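Local coordinates for 2',5'-phosphodiesterase 12 (Homo sapiens, PDB 4Z0V), which belongs to the endonuclease/exonuclease/phosphatase family, joining a DNase I-like domain to an N-terminal beta-sheet domain, at residues D111-Y116 with P408-E413. Residues are numbered along the deposited sequence; the frame is centred on the assembly and turned at random.
Sequences DHRHLY and PLPSHE
R113 and Y116 meet P408 in two different ways, one polar and one apolar. The polar link is a hydrogen bond from R113 NE to P408 O, 2.8 Å long but bent. Its N-H...O angle is 133°, and the oxygen is tilted out of the guanidinium plane. A bend at chi3 (82°) turns the guanidinium so that NE faces this carbonyl. R113 NH1 bonds to A432 O as well, so the carbonyls of P408 and A432 both help to hold the buried guanidinium, with NH2 also hydrogen-bonded next to the segments.

Van der Waals contacts flank that bond. P410 CD sits over one guanidinium face, offset toward its rim, and lies 4.0 Å from R113 CD. The pyrrolidine of P408 packs on a face of Y116 in a CH-pi contact, with CD 3.5 Å from the ring centroid and only 7° off the normal; P408 CG approaches Y116 CZ to 3.5 Å.

The contact thus ties the weakly bonded helix 110-113 and the 3-10 turn at 115-116 to the loop between strand 401-406, an edge of the six-stranded sheet, and helix 412-416, which S411 N-caps. Y116 O accepts a bond from Q405 NE2 on that edge strand, while H114 NE2 reaches E169 O of helix 159-172.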
loop_
_atom_site.group_PDB
_atom_site.type_symbol
_atom_site.label_atom_id
_atom_site.label_comp_id
_atom_site.label_asym_id
_atom_site.label_seq_id
_atom_site.Cartn_x
_atom_site.Cartn_y
_atom_site.Cartn_z
ATOM N N ASP A 111 12.505 -0.497 -11.595
ATOM C CA ASP A 111 12.587 -0.414 -13.071
ATOM C C ASP A 111 12.550 -1.802 -13.736
ATOM O O ASP A 111 11.760 -2.016 -14.653
ATOM C CB ASP A 111 13.826 0.342 -13.540
ATOM C CG ASP A 111 13.872 1.805 -13.158
ATOM O OD1 ASP A 111 12.799 2.380 -12.859
ATOM O OD2 ASP A 111 14.978 2.375 -13.162
ATOM N N HIS A 112 13.370 -2.744 -13.244
ATOM C CA HIS A 112 13.391 -4.099 -13.789
ATOM C C HIS A 112 12.071 -4.823 -13.464
ATOM O O HIS A 112 11.578 -5.583 -14.271
ATOM C CB HIS A 112 14.580 -4.884 -13.213
ATOM C CG HIS A 112 14.638 -6.282 -13.740
ATOM N ND1 HIS A 112 14.992 -6.540 -15.058
ATOM C CD2 HIS A 112 14.324 -7.451 -13.131
ATOM C CE1 HIS A 112 14.922 -7.859 -15.195
ATOM N NE2 HIS A 112 14.505 -8.447 -14.073
ATOM N N ARG A 113 11.489 -4.543 -12.287
ATOM C CA ARG A 113 10.244 -5.183 -11.844
ATOM C C ARG A 113 9.092 -4.822 -12.767
ATOM O O ARG A 113 8.254 -5.669 -13.038
ATOM C CB ARG A 113 9.938 -4.742 -10.401
ATOM C CG ARG A 113 11.066 -5.105 -9.438
ATOM C CD ARG A 113 10.624 -4.894 -7.999
ATOM N NE ARG A 113 9.852 -6.035 -7.509
ATOM C CZ ARG A 113 9.195 -6.052 -6.360
ATOM N NH1 ARG A 113 9.166 -4.971 -5.588
ATOM N NH2 ARG A 113 8.575 -7.155 -5.961
ATOM N N HIS A 114 9.117 -3.609 -13.335
ATOM C CA HIS A 114 8.082 -3.136 -14.247
ATOM C C HIS A 114 8.063 -3.902 -15.568
ATOM O O HIS A 114 7.032 -3.916 -16.229
ATOM C CB HIS A 114 8.221 -1.639 -14.490
ATOM C CG HIS A 114 7.733 -0.810 -13.340
ATOM N ND1 HIS A 114 8.067 0.518 -13.238
ATOM C CD2 HIS A 114 6.932 -1.149 -12.292
ATOM C CE1 HIS A 114 7.470 0.958 -12.137
ATOM N NE2 HIS A 114 6.791 -0.020 -11.525
ATOM N N LEU A 115 9.137 -4.660 -15.882
ATOM C CA LEU A 115 9.118 -5.534 -17.066
ATOM C C LEU A 115 8.137 -6.694 -16.879
ATOM O O LEU A 115 7.763 -7.333 -17.863
ATOM C CB LEU A 115 10.528 -6.106 -17.357
ATOM C CG LEU A 115 11.643 -5.076 -17.625
ATOM C CD1 LEU A 115 12.940 -5.785 -17.971
ATOM C CD2 LEU A 115 11.252 -4.098 -18.747
ATOM N N TYR A 116 7.766 -7.003 -15.623
ATOM C CA TYR A 116 6.826 -8.088 -15.277
ATOM C C TYR A 116 5.381 -7.584 -15.170
ATOM O O TYR A 116 4.477 -8.378 -14.886
ATOM C CB TYR A 116 7.224 -8.718 -13.938
ATOM C CG TYR A 116 8.509 -9.511 -14.007
ATOM C CD1 TYR A 116 9.749 -8.872 -13.993
ATOM C CD2 TYR A 116 8.490 -10.896 -14.127
ATOM C CE1 TYR A 116 10.934 -9.594 -14.122
ATOM C CE2 TYR A 116 9.671 -11.630 -14.226
ATOM C CZ TYR A 116 10.889 -10.973 -14.260
ATOM O OH TYR A 116 12.053 -11.698 -14.331
ATOM N N PRO A 408 9.562 -10.694 -9.327
ATOM C CA PRO A 408 10.745 -10.864 -8.469
ATOM C C PRO A 408 11.129 -9.619 -7.711
ATOM O O PRO A 408 11.021 -8.513 -8.232
ATOM C CB PRO A 408 11.863 -11.238 -9.458
ATOM C CG PRO A 408 11.388 -10.806 -10.776
ATOM C CD PRO A 408 9.887 -10.970 -10.741
ATOM N N LEU A 409 11.633 -9.827 -6.497
ATOM C CA LEU A 409 12.131 -8.736 -5.675
ATOM C C LEU A 409 13.419 -8.206 -6.291
ATOM O O LEU A 409 14.073 -8.951 -7.042
ATOM C CB LEU A 409 12.356 -9.238 -4.234
ATOM C CG LEU A 409 11.084 -9.175 -3.359
ATOM C CD1 LEU A 409 10.092 -10.292 -3.735
ATOM C CD2 LEU A 409 11.438 -9.312 -1.904
ATOM N N PRO A 410 13.820 -6.948 -6.010
ATOM C CA PRO A 410 15.110 -6.466 -6.543
ATOM C C PRO A 410 16.251 -7.385 -6.124
ATOM O O PRO A 410 16.155 -8.059 -5.080
ATOM C CB PRO A 410 15.288 -5.093 -5.861
ATOM C CG PRO A 410 13.915 -4.657 -5.500
ATOM C CD PRO A 410 13.186 -5.936 -5.134
ATOM N N SER A 411 17.329 -7.417 -6.909
ATOM C CA SER A 411 18.477 -8.267 -6.528
ATOM C C SER A 411 19.165 -7.736 -5.263
ATOM O O SER A 411 19.049 -6.553 -4.928
ATOM C CB SER A 411 19.494 -8.310 -7.666
ATOM O OG SER A 411 20.104 -7.029 -7.749
ATOM N N HIS A 412 19.958 -8.587 -4.604
ATOM C CA HIS A 412 20.702 -8.170 -3.430
ATOM C C HIS A 412 21.694 -7.050 -3.811
ATOM O O HIS A 412 21.919 -6.148 -3.011
ATOM C CB HIS A 412 21.408 -9.379 -2.788
ATOM C CG HIS A 412 22.024 -9.063 -1.463
ATOM N ND1 HIS A 412 21.242 -8.785 -0.352
ATOM C CD2 HIS A 412 23.329 -8.945 -1.119
ATOM C CE1 HIS A 412 22.086 -8.523 0.632
ATOM N NE2 HIS A 412 23.354 -8.595 0.217
ATOM N N GLU A 413 22.256 -7.083 -5.047
ATOM C CA GLU A 413 23.172 -6.021 -5.507
ATOM C C GLU A 413 22.436 -4.667 -5.571
ATOM O O GLU A 413 22.950 -3.661 -5.077
ATOM C CB GLU A 413 23.784 -6.370 -6.875
#